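Side-chain contacts in sugar ABC transporter, sugar-binding protein (Streptococcus pneumoniae, PDB 2HEU), which probably captures sugars outside the cell as the solute-binding component of an ABC transporter and hands them on for uptake: residues E35-D40 against V312-R317; P72-I77 against K306-F311; E147-F152 against D217-D222; A186-G191 against D211-D216. All coordinates share one frame; numbering follows the deposited sequence.

Interaction 1: residues E35-D40 against V312-R317; sequences EEITRD and VEYMTR
Between residues 35-40 and 312-317 the backbones come nearest at Ile37 and Met315, whose CA atoms are 8.4 Å apart. Tyr314 spans the gap: its CG lies anti to the backbone N (chi1 -172°), which sends the ring to the turn Ile37-Asp40. There CE1 rests 4.0 Å from Ile37 CG2 and, at a slant, 3.7 Å from the carbonyl O of Ile37. Ile37 CG2 also touches Met315 SD at 4.1 Å, the two side chains crossing at about a right angle. The phenol oxygen fits closely against Asp40, with OH 3.2 Å from CB. A single water completes the polar end, donating a hydrogen bond to Asp40 OD2 at 2.8 Å and lying 2.9 Å from Tyr314 OH. Asp40 OD2 also forms a salt bridge with Lys323, which fixes the carboxylate from helix 318-328. Beside the ring, Arg317 grips Glu313 side-on, NE to OE2 and NH2 to OE1. Tyr314 CD2 lies over one guanidinium face, 3.6 Å above its plane and toward the rim, and Arg317 NH1 forms a salt bridge with Glu44 of helix 31-44. Helices 31-44 and 305-315 so packed belong to the layer covering one face of the five-stranded sheet, as in the alpha/beta lobes of solute-binding proteins.

Interaction 2: residues P72-I77 against K306-F311; sequences PDVVNI and KEANAF
Val74 stands with CG1 anti to its backbone N (chi1 -177°) and CG2 anti to the carbonyl carbon, and it is this second methyl that is presented to helix 305-315. CG2 settles against one turn of the helix, 3.9 Å from Ala308 CB and equally far from Ala308 O, while a third neighbour, Phe311 CD2, lies 4.3 Å from it. Phe311 in turn has CG anti to its own N (chi1 -174°), an orientation that brings the ring toward the strand, where it meets the methyl obliquely. The small side chain of Ala308 permits the close approach: the CA atoms of Asp73 and Ala308 come within 6.2 Å. Strand 74-76 is the middle strand of a five-stranded mixed sheet whose order, 48-53, 19-24, 74-76, 295-298, 122-123, is that of a type II periplasmic binding protein lobe, and the contact is one point where a helix covers this sheet. Phe311 continues the apolar layer, its ring nearly parallel to that of Trp296 on the adjoining strand and edge-to-face with Phe41. At the strand's start the CB of Asp73 faces Ala308 CB at 4.5 Å, but its carboxylate is engaged elsewhere, OD1 with Thr302 OG1 and OD2 with the backbone N of Glu22.

Interaction 3: residues E147-F152 against D217-D222; sequences ETWDEF and DIKVMD
Lys219 NZ is shared between two carboxylates of helix 149-161: it gives a hydrogen bond of 2.8 Å to Asp150 OD1, within a salt bridge, and forms a second salt bridge with Glu153. The ammonium meets Asp150 OD1 almost in line with its C-O bond, and the two side chains cross at about a right angle. An extended chain that bends only at its last torsion (chi4 66°) lets Lys219 pass by Trp149 on the way, with CE 3.9 Å from the indole CE3. Deeper in, Val220 supplies the apolar half. Its CG2 sits over one face of the indole, 3.5 Å from the centroid of the five-membered ring and 13° off the ring normal, a CH-pi contact centred on the five-membered ring. NE1 donates to Thr187 OG1, which helps fix the rotation of the indole. Behind the contact, Thr148 caps the helix through OG1, which accepts from Glu151 N at 2.9 Å, and so sets the first turn that carries Trp149 and Asp150. Helix 212-222 thus lies between several helices: 149-161 receives Lys219 and Val220, 178-189 touches Val220 through Ala184, 370-382 packs against Ile218 and Met221, and 385-396 against Asp217 and Ile218.

Interaction 4: residues A186-G191 against D211-D216; sequences ATATGG and DPIMKD
Thr189 and Ile213 make the tightest apolar meeting, their CG2 methyls 3.6 Å apart and the side chains crossing at about a right angle. Thr189 CG2 also lies 3.8 Å from Ile213 CD1, so one methyl touches both arms of the isoleucine. Ala188 CB meets the next turn of helix 212-222, 3.8 Å from Asp216 CB, and rests 4.2 Å from the carbonyl O of Ile213. With only a methyl at that point, the backbones draw near: Ala188 and Ile213 have CA atoms 5.8 Å apart. A water bridges the polar atoms beside this packing. It donates to Ala188 O and to Asp216 OD2, 2.7 Å each, which gives the last turn of helix 178-189 a polar tie to its neighbour.

The next shell explains the poses. Thr189 turns OG1 back along its own helix to Phe185 O, with the hydroxyl between backbone N and carbonyl carbon (chi1 65°), and this leaves CG2 for Ile213. Glu194 and Ala195 of helix 192-199 touch Thr189 from another direction, and Tyr198 of that helix reaches Ile213 and hydrogen-bonds to Asp211 OD2. Asp211 sits at the N-cap of helix 212-222, yet its side chain makes no capping bond; OD2 also accepts from Lys208 N. Gly190, with positive phi, ends helix 178-189, and Gly191 is the N-cap of helix 192-199. The whole is a helix C-terminus packed against a helix N-terminus, part of the helical region of what is probably the second lobe of a solute-binding fold.

The four contacts fall into two pairs on opposite sides of the chain's centre. Interactions 1 and 2 share helix 305-315, touch each other through Thr38 with Phe311 and Val312 with Val74, and are buried: one joins two helices, the other a helix and the central strand. Interactions 3 and 4 share helix 212-222 and likewise adjoin, Trp149 reaching Asp216 as well as Ala188. Chemistry follows location. Interaction 2 rests on apolar side chains, with no polar bond between its segments; interaction 1 adds a water between a carboxylate and a phenol; interaction 3, partly buried, combines an indole-methyl contact with a salt bridge; interaction 4, at the surface, pairs methyl contacts of alanine, threonine and isoleucine with a bridging water.

Interaction 1: residues E35-D40 against V312-R317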
loop_
_atom_site.group_PDB
_atom_site.type_symbol
_atom_site.label_atom_id
_atom_site.label_comp_id
_atom_site.label_asym_id
_atom_site.label_seq_id
_atom_site.Cartn_x
_atom_site.Cartn_y
_atom_site.Cartn_z
ATOM N N GLU A 35 6.363 -21.099 1.963
ATOM C CA GLU A 35 6.682 -22.478 1.613
ATOM C C GLU A 35 6.197 -23.466 2.661
ATOM O O GLU A 35 5.760 -24.587 2.366
ATOM C CB GLU A 35 8.156 -22.565 1.302
ATOM C CG GLU A 35 8.604 -21.787 0.067
ATOM C CD GLU A 35 10.096 -21.718 -0.152
ATOM O OE1 GLU A 35 10.734 -22.787 -0.269
ATOM O OE2 GLU A 35 10.681 -20.610 -0.182
ATOM N N GLU A 36 6.261 -23.058 3.930
ATOM C CA GLU A 36 5.674 -23.794 5.007
ATOM C C GLU A 36 4.195 -24.065 4.823
ATOM O O GLU A 36 3.778 -25.203 4.891
ATOM C CB GLU A 36 5.883 -23.053 6.354
ATOM C CG GLU A 36 7.338 -23.154 6.852
ATOM C CD GLU A 36 7.631 -22.232 8.056
ATOM O OE1 GLU A 36 6.773 -21.418 8.469
ATOM O OE2 GLU A 36 8.762 -22.306 8.559
ATOM N N ILE A 37 3.411 -23.008 4.556
ATOM C CA ILE A 37 1.992 -23.123 4.248
ATOM C C ILE A 37 1.841 -24.054 3.022
ATOM O O ILE A 37 0.867 -24.845 2.996
ATOM C CB ILE A 37 1.420 -21.717 3.999
ATOM C CG1 ILE A 37 1.367 -20.952 5.300
ATOM C CG2 ILE A 37 0.021 -21.827 3.285
ATOM C CD1 ILE A 37 1.027 -19.435 5.098
ATOM N N THR A 38 2.706 -23.927 2.037
ATOM C CA THR A 38 2.610 -24.813 0.909
ATOM C C THR A 38 2.837 -26.241 1.281
ATOM O O THR A 38 2.104 -27.123 0.779
ATOM C CB THR A 38 3.622 -24.303 -0.198
ATOM O OG1 THR A 38 3.185 -22.994 -0.682
ATOM C CG2 THR A 38 3.665 -25.252 -1.395
ATOM N N ARG A 39 3.762 -26.559 2.159
ATOM C CA ARG A 39 3.857 -27.943 2.668
ATOM C C ARG A 39 2.649 -28.363 3.443
ATOM O O ARG A 39 2.259 -29.533 3.320
ATOM C CB ARG A 39 5.144 -28.088 3.451
ATOM C CG ARG A 39 6.384 -28.154 2.589
ATOM C CD ARG A 39 7.680 -28.548 3.243
ATOM N NE ARG A 39 8.097 -27.525 4.147
ATOM C CZ ARG A 39 8.880 -26.489 3.772
ATOM N NH1 ARG A 39 9.400 -26.354 2.541
ATOM N NH2 ARG A 39 9.211 -25.623 4.655
ATOM N N ASP A 40 2.017 -27.483 4.194
ATOM C CA ASP A 40 0.767 -27.833 4.812
ATOM C C ASP A 40 -0.301 -28.217 3.764
ATOM O O ASP A 40 -1.043 -29.216 3.923
ATOM C CB ASP A 40 0.217 -26.681 5.659
ATOM C CG ASP A 40 1.110 -26.282 6.842
ATOM O OD1 ASP A 40 1.954 -27.087 7.291
ATOM O OD2 ASP A 40 0.910 -25.151 7.335
ATOM N N VAL A 312 -5.456 -21.497 -4.095
ATOM C CA VAL A 312 -6.002 -20.179 -3.748
ATOM C C VAL A 312 -7.027 -20.322 -2.586
ATOM O O VAL A 312 -6.984 -19.569 -1.601
ATOM C CB VAL A 312 -6.606 -19.521 -4.935
ATOM C CG1 VAL A 312 -7.274 -18.174 -4.573
ATOM C CG2 VAL A 312 -5.528 -19.269 -6.035
ATOM N N GLU A 313 -7.931 -21.313 -2.702
ATOM C CA GLU A 313 -8.933 -21.507 -1.658
ATOM C C GLU A 313 -8.267 -21.761 -0.318
ATOM O O GLU A 313 -8.727 -21.255 0.705
ATOM C CB GLU A 313 -9.867 -22.650 -2.056
ATOM C CG GLU A 313 -10.985 -22.829 -1.047
ATOM C CD GLU A 313 -10.716 -23.788 0.054
ATOM O OE1 GLU A 313 -10.187 -24.894 -0.236
ATOM O OE2 GLU A 313 -11.162 -23.519 1.187
ATOM N N TYR A 314 -7.237 -22.574 -0.280
ATOM C CA TYR A 314 -6.594 -22.915 0.930
ATOM C C TYR A 314 -6.126 -21.647 1.675
ATOM O O TYR A 314 -6.323 -21.534 2.902
ATOM C CB TYR A 314 -5.345 -23.842 0.647
ATOM C CG TYR A 314 -4.710 -24.402 1.840
ATOM C CD1 TYR A 314 -3.450 -24.055 2.253
ATOM C CD2 TYR A 314 -5.350 -25.378 2.590
ATOM C CE1 TYR A 314 -2.851 -24.607 3.311
ATOM C CE2 TYR A 314 -4.748 -25.979 3.693
ATOM C CZ TYR A 314 -3.514 -25.570 4.055
ATOM O OH TYR A 314 -2.893 -26.068 5.181
ATOM N N MET A 315 -5.537 -20.701 0.934
ATOM C CA MET A 315 -5.037 -19.493 1.571
ATOM C C MET A 315 -6.137 -18.601 2.104
ATOM O O MET A 315 -5.867 -17.739 2.976
ATOM C CB MET A 315 -4.131 -18.763 0.573
ATOM C CG MET A 315 -3.269 -17.647 1.192
ATOM S SD MET A 315 -1.899 -18.385 2.031
ATOM C CE MET A 315 -2.281 -17.706 2.869
ATOM N N THR A 316 -7.366 -18.712 1.581
ATOM C CA THR A 316 -8.498 -17.949 2.107
ATOM C C THR A 316 -9.059 -18.484 3.449
ATOM O O THR A 316 -9.910 -17.843 4.031
ATOM C CB THR A 316 -9.622 -17.810 1.111
ATOM O OG1 THR A 316 -10.305 -19.106 0.946
ATOM C CG2 THR A 316 -9.289 -17.240 -0.253
ATOM N N ARG A 317 -8.630 -19.676 3.848
ATOM C CA ARG A 317 -9.128 -20.228 5.094
ATOM C C ARG A 317 -8.527 -19.451 6.276
ATOM O O ARG A 317 -7.331 -19.165 6.264
ATOM C CB ARG A 317 -8.704 -21.690 5.221
ATOM C CG ARG A 317 -9.314 -22.563 4.167
ATOM C CD ARG A 317 -8.825 -23.966 4.270
ATOM N NE ARG A 317 -9.327 -24.773 3.203
ATOM C CZ ARG A 317 -9.150 -26.086 3.092
ATOM N NH1 ARG A 317 -8.435 -26.699 4.042
ATOM N NH2 ARG A 317 -9.562 -26.711 2.041
HETATM O O HOH W 1 -1.572 -24.059 6.759
#

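Interaction 2: residues P72-I77 against K306-F311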
loop_
_atom_site.group_PDB
_atom_site.type_symbol
_atom_site.label_atom_id
_atom_site.label_comp_id
_atom_site.label_asym_id
_atom_site.label_seq_id
_atom_site.Cartn_x
_atom_site.Cartn_y
_atom_site.Cartn_z
ATOM N N PRO A 72 2.436 -18.386 -15.117
ATOM C CA PRO A 72 2.386 -19.288 -13.990
ATOM C C PRO A 72 0.956 -19.643 -13.616
ATOM O O PRO A 72 0.017 -18.865 -13.796
ATOM C CB PRO A 72 3.042 -18.494 -12.898
ATOM C CG PRO A 72 3.877 -17.496 -13.597
ATOM C CD PRO A 72 3.146 -17.130 -14.818
ATOM N N ASP A 73 0.722 -20.845 -13.015
ATOM C CA ASP A 73 -0.652 -21.267 -12.673
ATOM C C ASP A 73 -1.273 -20.295 -11.690
ATOM O O ASP A 73 -2.443 -19.966 -11.869
ATOM C CB ASP A 73 -0.634 -22.663 -12.103
ATOM C CG ASP A 73 0.041 -23.637 -13.076
ATOM O OD1 ASP A 73 -0.563 -24.076 -14.010
ATOM O OD2 ASP A 73 1.253 -23.892 -12.886
ATOM N N VAL A 74 -0.555 -19.929 -10.653
ATOM C CA VAL A 74 -1.028 -18.980 -9.658
ATOM C C VAL A 74 0.013 -17.896 -9.591
ATOM O O VAL A 74 1.193 -18.173 -9.461
ATOM C CB VAL A 74 -1.227 -19.633 -8.288
ATOM C CG1 VAL A 74 -1.789 -18.594 -7.289
ATOM C CG2 VAL A 74 -2.241 -20.819 -8.372
ATOM N N VAL A 75 -0.438 -16.631 -9.707
ATOM C CA VAL A 75 0.463 -15.489 -9.788
ATOM C C VAL A 75 0.183 -14.507 -8.696
ATOM O O VAL A 75 -0.934 -14.029 -8.548
ATOM C CB VAL A 75 0.261 -14.771 -11.164
ATOM C CG1 VAL A 75 1.213 -13.595 -11.300
ATOM C CG2 VAL A 75 0.500 -15.770 -12.317
ATOM N N ASN A 76 1.235 -14.155 -7.958
ATOM C CA ASN A 76 1.156 -12.966 -7.053
ATOM C C ASN A 76 1.350 -11.752 -7.997
ATOM O O ASN A 76 2.446 -11.560 -8.516
ATOM C CB ASN A 76 2.222 -13.076 -5.998
ATOM C CG ASN A 76 2.315 -11.926 -5.027
ATOM O OD1 ASN A 76 1.332 -11.081 -4.890
ATOM N ND2 ASN A 76 3.363 -11.859 -4.371
ATOM N N ILE A 77 0.307 -10.969 -8.171
ATOM C CA ILE A 77 0.325 -9.768 -9.016
ATOM C C ILE A 77 -0.397 -8.702 -8.240
ATOM O O ILE A 77 -1.445 -8.965 -7.629
ATOM C CB ILE A 77 -0.300 -10.076 -10.405
ATOM C CG1 ILE A 77 -0.214 -8.813 -11.269
ATOM C CG2 ILE A 77 -1.702 -10.615 -10.318
ATOM C CD1 ILE A 77 -0.677 -9.083 -12.753
ATOM N N LYS A 306 -8.260 -27.161 -11.261
ATOM C CA LYS A 306 -8.798 -27.531 -9.964
ATOM C C LYS A 306 -7.728 -27.365 -8.897
ATOM O O LYS A 306 -7.998 -26.884 -7.783
ATOM C CB LYS A 306 -9.295 -28.988 -9.976
ATOM C CG LYS A 306 -10.577 -29.165 -10.865
ATOM C CD LYS A 306 -11.261 -30.506 -10.763
ATOM C CE LYS A 306 -10.533 -31.615 -11.130
ATOM N NZ LYS A 306 -9.800 -31.518 -12.379
ATOM N N GLU A 307 -6.520 -27.750 -9.191
ATOM C CA GLU A 307 -5.419 -27.670 -8.261
ATOM C C GLU A 307 -5.034 -26.221 -7.981
ATOM O O GLU A 307 -4.772 -25.841 -6.834
ATOM C CB GLU A 307 -4.230 -28.461 -8.746
ATOM C CG GLU A 307 -4.473 -29.997 -8.798
ATOM C CD GLU A 307 -5.297 -30.522 -9.944
ATOM O OE1 GLU A 307 -5.544 -29.792 -10.921
ATOM O OE2 GLU A 307 -5.523 -31.686 -9.914
ATOM N N ALA A 308 -5.028 -25.403 -9.009
ATOM C CA ALA A 308 -4.733 -23.963 -8.858
ATOM C C ALA A 308 -5.797 -23.319 -7.920
ATOM O O ALA A 308 -5.474 -22.555 -7.046
ATOM C CB ALA A 308 -4.643 -23.296 -10.222
ATOM N N ASN A 309 -7.057 -23.568 -8.217
ATOM C CA ASN A 309 -8.113 -23.042 -7.411
ATOM C C ASN A 309 -8.048 -23.567 -5.973
ATOM O O ASN A 309 -8.313 -22.845 -5.031
ATOM C CB ASN A 309 -9.509 -23.298 -8.014
ATOM C CG ASN A 309 -9.832 -22.278 -9.078
ATOM O OD1 ASN A 309 -9.583 -22.525 -10.306
ATOM N ND2 ASN A 309 -10.338 -21.158 -8.723
ATOM N N ALA A 310 -7.667 -24.830 -5.793
ATOM C CA ALA A 310 -7.553 -25.372 -4.441
ATOM C C ALA A 310 -6.447 -24.637 -3.710
ATOM O O ALA A 310 -6.599 -24.457 -2.470
ATOM C CB ALA A 310 -7.242 -26.895 -4.502
ATOM N N PHE A 311 -5.371 -24.316 -4.362
ATOM C CA PHE A 311 -4.316 -23.586 -3.643
ATOM C C PHE A 311 -4.769 -22.194 -3.183
ATOM O O PHE A 311 -4.503 -21.775 -2.054
ATOM C CB PHE A 311 -3.038 -23.535 -4.546
ATOM C CG PHE A 311 -1.825 -22.947 -3.895
ATOM C CD1 PHE A 311 -1.242 -23.599 -2.857
ATOM C CD2 PHE A 311 -1.309 -21.759 -4.305
ATOM C CE1 PHE A 311 -0.084 -23.140 -2.287
ATOM C CE2 PHE A 311 -0.181 -21.277 -3.665
ATOM C CZ PHE A 311 0.446 -21.956 -2.670
#

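Interaction 3: residues E147-F152 against D217-D222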
loop_
_atom_site.group_PDB
_atom_site.type_symbol
_atom_site.label_atom_id
_atom_site.label_comp_id
_atom_site.label_asym_id
_atom_site.label_seq_id
_atom_site.Cartn_x
_atom_site.Cartn_y
_atom_site.Cartn_z
ATOM N N GLU A 147 -6.553 15.068 15.028
ATOM C CA GLU A 147 -7.818 14.582 14.311
ATOM C C GLU A 147 -8.350 15.486 13.362
ATOM O O GLU A 147 -9.355 15.210 12.765
ATOM C CB GLU A 147 -9.044 14.305 15.007
ATOM C CG GLU A 147 -8.880 14.780 16.102
ATOM C CD GLU A 147 -8.879 13.671 16.976
ATOM O OE1 GLU A 147 -9.920 13.604 17.755
ATOM O OE2 GLU A 147 -8.426 12.610 16.521
ATOM N N THR A 148 -7.638 16.567 13.044
ATOM C CA THR A 148 -7.956 17.470 11.964
ATOM C C THR A 148 -6.606 18.037 11.384
ATOM O O THR A 148 -5.597 18.025 12.043
ATOM C CB THR A 148 -8.781 18.687 12.394
ATOM O OG1 THR A 148 -8.031 19.459 13.282
ATOM C CG2 THR A 148 -10.107 18.286 13.059
ATOM N N TRP A 149 -6.688 18.580 10.188
ATOM C CA TRP A 149 -5.567 19.290 9.601
ATOM C C TRP A 149 -5.066 20.326 10.604
ATOM O O TRP A 149 -3.826 20.468 10.799
ATOM C CB TRP A 149 -5.901 19.990 8.330
ATOM C CG TRP A 149 -6.342 19.139 7.162
ATOM C CD1 TRP A 149 -6.078 17.809 6.906
ATOM C CD2 TRP A 149 -7.140 19.586 6.076
ATOM N NE1 TRP A 149 -6.626 17.433 5.718
ATOM C CE2 TRP A 149 -7.259 18.521 5.160
ATOM C CE3 TRP A 149 -7.701 20.834 5.704
ATOM C CZ2 TRP A 149 -7.965 18.620 3.978
ATOM C CZ3 TRP A 149 -8.414 20.951 4.496
ATOM C CH2 TRP A 149 -8.511 19.867 3.666
ATOM N N ASP A 150 -5.976 21.111 11.187
ATOM C CA ASP A 150 -5.519 22.204 12.053
ATOM C C ASP A 150 -4.855 21.625 13.289
ATOM O O ASP A 150 -3.871 22.220 13.777
ATOM C CB ASP A 150 -6.744 23.065 12.411
ATOM C CG ASP A 150 -7.178 23.990 11.312
ATOM O OD1 ASP A 150 -6.650 23.991 10.226
ATOM O OD2 ASP A 150 -8.153 24.720 11.626
ATOM N N GLU A 151 -5.357 20.549 13.841
ATOM C CA GLU A 151 -4.679 19.950 15.003
ATOM C C GLU A 151 -3.328 19.414 14.606
ATOM O O GLU A 151 -2.379 19.436 15.409
ATOM C CB GLU A 151 -5.457 18.835 15.621
ATOM C CG GLU A 151 -6.702 19.255 16.389
ATOM C CD GLU A 151 -7.338 18.178 17.156
ATOM O OE1 GLU A 151 -7.028 17.031 17.044
ATOM O OE2 GLU A 151 -8.242 18.455 18.017
ATOM N N PHE A 152 -3.142 18.939 13.390
ATOM C CA PHE A 152 -1.817 18.400 12.958
ATOM C C PHE A 152 -0.794 19.546 12.866
ATOM O O PHE A 152 0.320 19.418 13.334
ATOM C CB PHE A 152 -2.048 17.653 11.657
ATOM C CG PHE A 152 -0.887 16.712 11.245
ATOM C CD1 PHE A 152 0.211 16.427 12.005
ATOM C CD2 PHE A 152 -1.030 16.112 9.996
ATOM C CE1 PHE A 152 1.164 15.515 11.540
ATOM C CE2 PHE A 152 -0.079 15.215 9.547
ATOM C CZ PHE A 152 1.018 14.916 10.331
ATOM N N ASP A 217 -4.700 21.248 -0.484
ATOM C CA ASP A 217 -3.529 20.364 -0.647
ATOM C C ASP A 217 -2.257 21.069 -0.159
ATOM O O ASP A 217 -1.439 20.450 0.513
ATOM C CB ASP A 217 -3.389 19.997 -2.122
ATOM C CG ASP A 217 -2.131 19.212 -2.385
ATOM O OD1 ASP A 217 -2.194 17.998 -1.911
ATOM O OD2 ASP A 217 -1.161 19.689 -2.944
ATOM N N ILE A 218 -2.067 22.345 -0.508
ATOM C CA ILE A 218 -0.921 23.090 -0.080
ATOM C C ILE A 218 -0.899 23.239 1.415
ATOM O O ILE A 218 0.148 23.134 2.042
ATOM C CB ILE A 218 -0.899 24.423 -0.846
ATOM C CG1 ILE A 218 -0.530 24.162 -2.315
ATOM C CG2 ILE A 218 0.057 25.412 -0.169
ATOM C CD1 ILE A 218 -0.790 25.323 -3.251
ATOM N N LYS A 219 -2.059 23.486 2.044
ATOM C CA LYS A 219 -2.147 23.554 3.491
ATOM C C LYS A 219 -1.619 22.259 4.119
ATOM O O LYS A 219 -0.799 22.282 5.059
ATOM C CB LYS A 219 -3.577 23.807 3.926
ATOM C CG LYS A 219 -3.834 23.795 5.402
ATOM C CD LYS A 219 -5.302 23.958 5.718
ATOM C CE LYS A 219 -5.707 23.814 7.157
ATOM N NZ LYS A 219 -5.171 24.860 8.009
ATOM N N VAL A 220 -2.056 21.126 3.626
ATOM C CA VAL A 220 -1.617 19.829 4.194
ATOM C C VAL A 220 -0.110 19.630 3.943
ATOM O O VAL A 220 0.649 19.221 4.836
ATOM C CB VAL A 220 -2.468 18.694 3.692
ATOM C CG1 VAL A 220 -1.966 17.362 4.270
ATOM C CG2 VAL A 220 -3.927 18.893 4.063
ATOM N N MET A 221 0.363 19.913 2.722
ATOM C CA MET A 221 1.790 19.825 2.436
ATOM C C MET A 221 2.594 20.762 3.308
ATOM O O MET A 221 3.737 20.419 3.711
ATOM C CB MET A 221 2.071 20.105 0.958
ATOM C CG MET A 221 1.651 19.011 0.010
ATOM S SD MET A 221 2.326 17.379 0.363
ATOM C CE MET A 221 4.084 17.754 0.500
ATOM N N ASP A 222 2.057 21.946 3.626
ATOM C CA ASP A 222 2.769 22.909 4.411
ATOM C C ASP A 222 2.996 22.500 5.836
ATOM O O ASP A 222 3.856 23.059 6.510
ATOM C CB ASP A 222 2.101 24.309 4.343
ATOM C CG ASP A 222 2.459 25.070 3.118
ATOM O OD1 ASP A 222 3.443 24.743 2.429
ATOM O OD2 ASP A 222 1.773 26.095 2.831
#

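Interaction 4: residues A186-G191 against D211-D216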
loop_
_atom_site.group_PDB
_atom_site.type_symbol
_atom_site.label_atom_id
_atom_site.label_comp_id
_atom_site.label_asym_id
_atom_site.label_seq_id
_atom_site.Cartn_x
_atom_site.Cartn_y
_atom_site.Cartn_z
ATOM N N ALA A 186 -6.861 13.416 -1.228
ATOM C CA ALA A 186 -8.087 12.674 -0.925
ATOM C C ALA A 186 -8.881 13.338 0.164
ATOM O O ALA A 186 -10.091 13.476 0.062
ATOM C CB ALA A 186 -7.694 11.222 -0.568
ATOM N N THR A 187 -8.210 13.765 1.230
ATOM C CA THR A 187 -8.959 14.471 2.306
ATOM C C THR A 187 -9.490 15.791 1.806
ATOM O O THR A 187 -10.561 16.240 2.219
ATOM C CB THR A 187 -8.137 14.602 3.595
ATOM O OG1 THR A 187 -6.969 15.395 3.390
ATOM C CG2 THR A 187 -7.807 13.261 4.238
ATOM N N ALA A 188 -8.760 16.478 0.957
ATOM C CA ALA A 188 -9.234 17.769 0.429
ATOM C C ALA A 188 -10.482 17.649 -0.462
ATOM O O ALA A 188 -11.298 18.565 -0.534
ATOM C CB ALA A 188 -8.142 18.460 -0.350
ATOM N N THR A 189 -10.600 16.526 -1.155
ATOM C CA THR A 189 -11.663 16.316 -2.145
ATOM C C THR A 189 -12.817 15.423 -1.719
ATOM O O THR A 189 -13.855 15.399 -2.379
ATOM C CB THR A 189 -11.070 15.763 -3.439
ATOM O OG1 THR A 189 -10.530 14.469 -3.198
ATOM C CG2 THR A 189 -10.065 16.663 -4.097
ATOM N N GLY A 190 -12.617 14.673 -0.677
ATOM C CA GLY A 190 -13.632 13.757 -0.115
ATOM C C GLY A 190 -13.367 12.312 -0.355
ATOM O O GLY A 190 -14.238 11.513 0.086
ATOM N N GLY A 191 -12.345 11.898 -1.071
ATOM C CA GLY A 191 -12.058 10.519 -1.260
ATOM C C GLY A 191 -11.166 10.284 -2.445
ATOM O O GLY A 191 -10.666 11.202 -3.073
ATOM N N ASP A 211 -7.498 27.208 -7.099
ATOM C CA ASP A 211 -8.568 26.288 -6.771
ATOM C C ASP A 211 -8.606 26.035 -5.285
ATOM O O ASP A 211 -7.529 25.730 -4.660
ATOM C CB ASP A 211 -8.282 24.943 -7.456
ATOM C CG ASP A 211 -8.429 24.948 -8.922
ATOM O OD1 ASP A 211 -9.188 25.800 -9.532
ATOM O OD2 ASP A 211 -7.894 24.007 -9.562
ATOM N N PRO A 212 -9.771 25.999 -4.642
ATOM C CA PRO A 212 -9.864 25.595 -3.231
ATOM C C PRO A 212 -9.186 24.293 -2.907
ATOM O O PRO A 212 -8.569 24.135 -1.843
ATOM C CB PRO A 212 -11.346 25.593 -2.986
ATOM C CG PRO A 212 -11.856 26.689 -3.875
ATOM C CD PRO A 212 -11.065 26.521 -5.108
ATOM N N ILE A 213 -9.298 23.312 -3.799
ATOM C CA ILE A 213 -8.700 21.997 -3.558
ATOM C C ILE A 213 -7.186 22.132 -3.495
ATOM O O ILE A 213 -6.522 21.509 -2.659
ATOM C CB ILE A 213 -9.142 20.942 -4.604
ATOM C CG1 ILE A 213 -10.611 20.600 -4.376
ATOM C CG2 ILE A 213 -8.267 19.735 -4.575
ATOM C CD1 ILE A 213 -11.321 19.944 -5.556
ATOM N N MET A 214 -6.610 22.905 -4.408
ATOM C CA MET A 214 -5.160 23.115 -4.423
ATOM C C MET A 214 -4.753 23.846 -3.181
ATOM O O MET A 214 -3.719 23.512 -2.564
ATOM C CB MET A 214 -4.766 23.871 -5.668
ATOM C CG MET A 214 -3.515 23.656 -6.197
ATOM S SD MET A 214 -2.971 21.946 -6.464
ATOM C CE MET A 214 -1.520 22.030 -5.462
ATOM N N LYS A 215 -5.503 24.867 -2.700
ATOM C CA LYS A 215 -5.189 25.563 -1.489
ATOM C C LYS A 215 -5.140 24.595 -0.314
ATOM O O LYS A 215 -4.261 24.665 0.560
ATOM C CB LYS A 215 -6.193 26.684 -1.220
ATOM C CG LYS A 215 -6.058 27.840 -2.202
ATOM C CD LYS A 215 -7.187 28.888 -1.931
ATOM C CE LYS A 215 -7.132 30.047 -2.928
ATOM N NZ LYS A 215 -5.963 30.829 -2.778
ATOM N N ASP A 216 -6.111 23.690 -0.255
ATOM C CA ASP A 216 -6.147 22.706 0.842
ATOM C C ASP A 216 -4.984 21.717 0.732
ATOM O O ASP A 216 -4.385 21.360 1.739
ATOM C CB ASP A 216 -7.471 21.979 0.876
ATOM C CG ASP A 216 -8.642 22.817 1.497
ATOM O OD1 ASP A 216 -8.359 23.802 2.177
ATOM O OD2 ASP A 216 -9.790 22.405 1.338
HETATM O O HOH W 2 -10.828 21.243 -0.898
#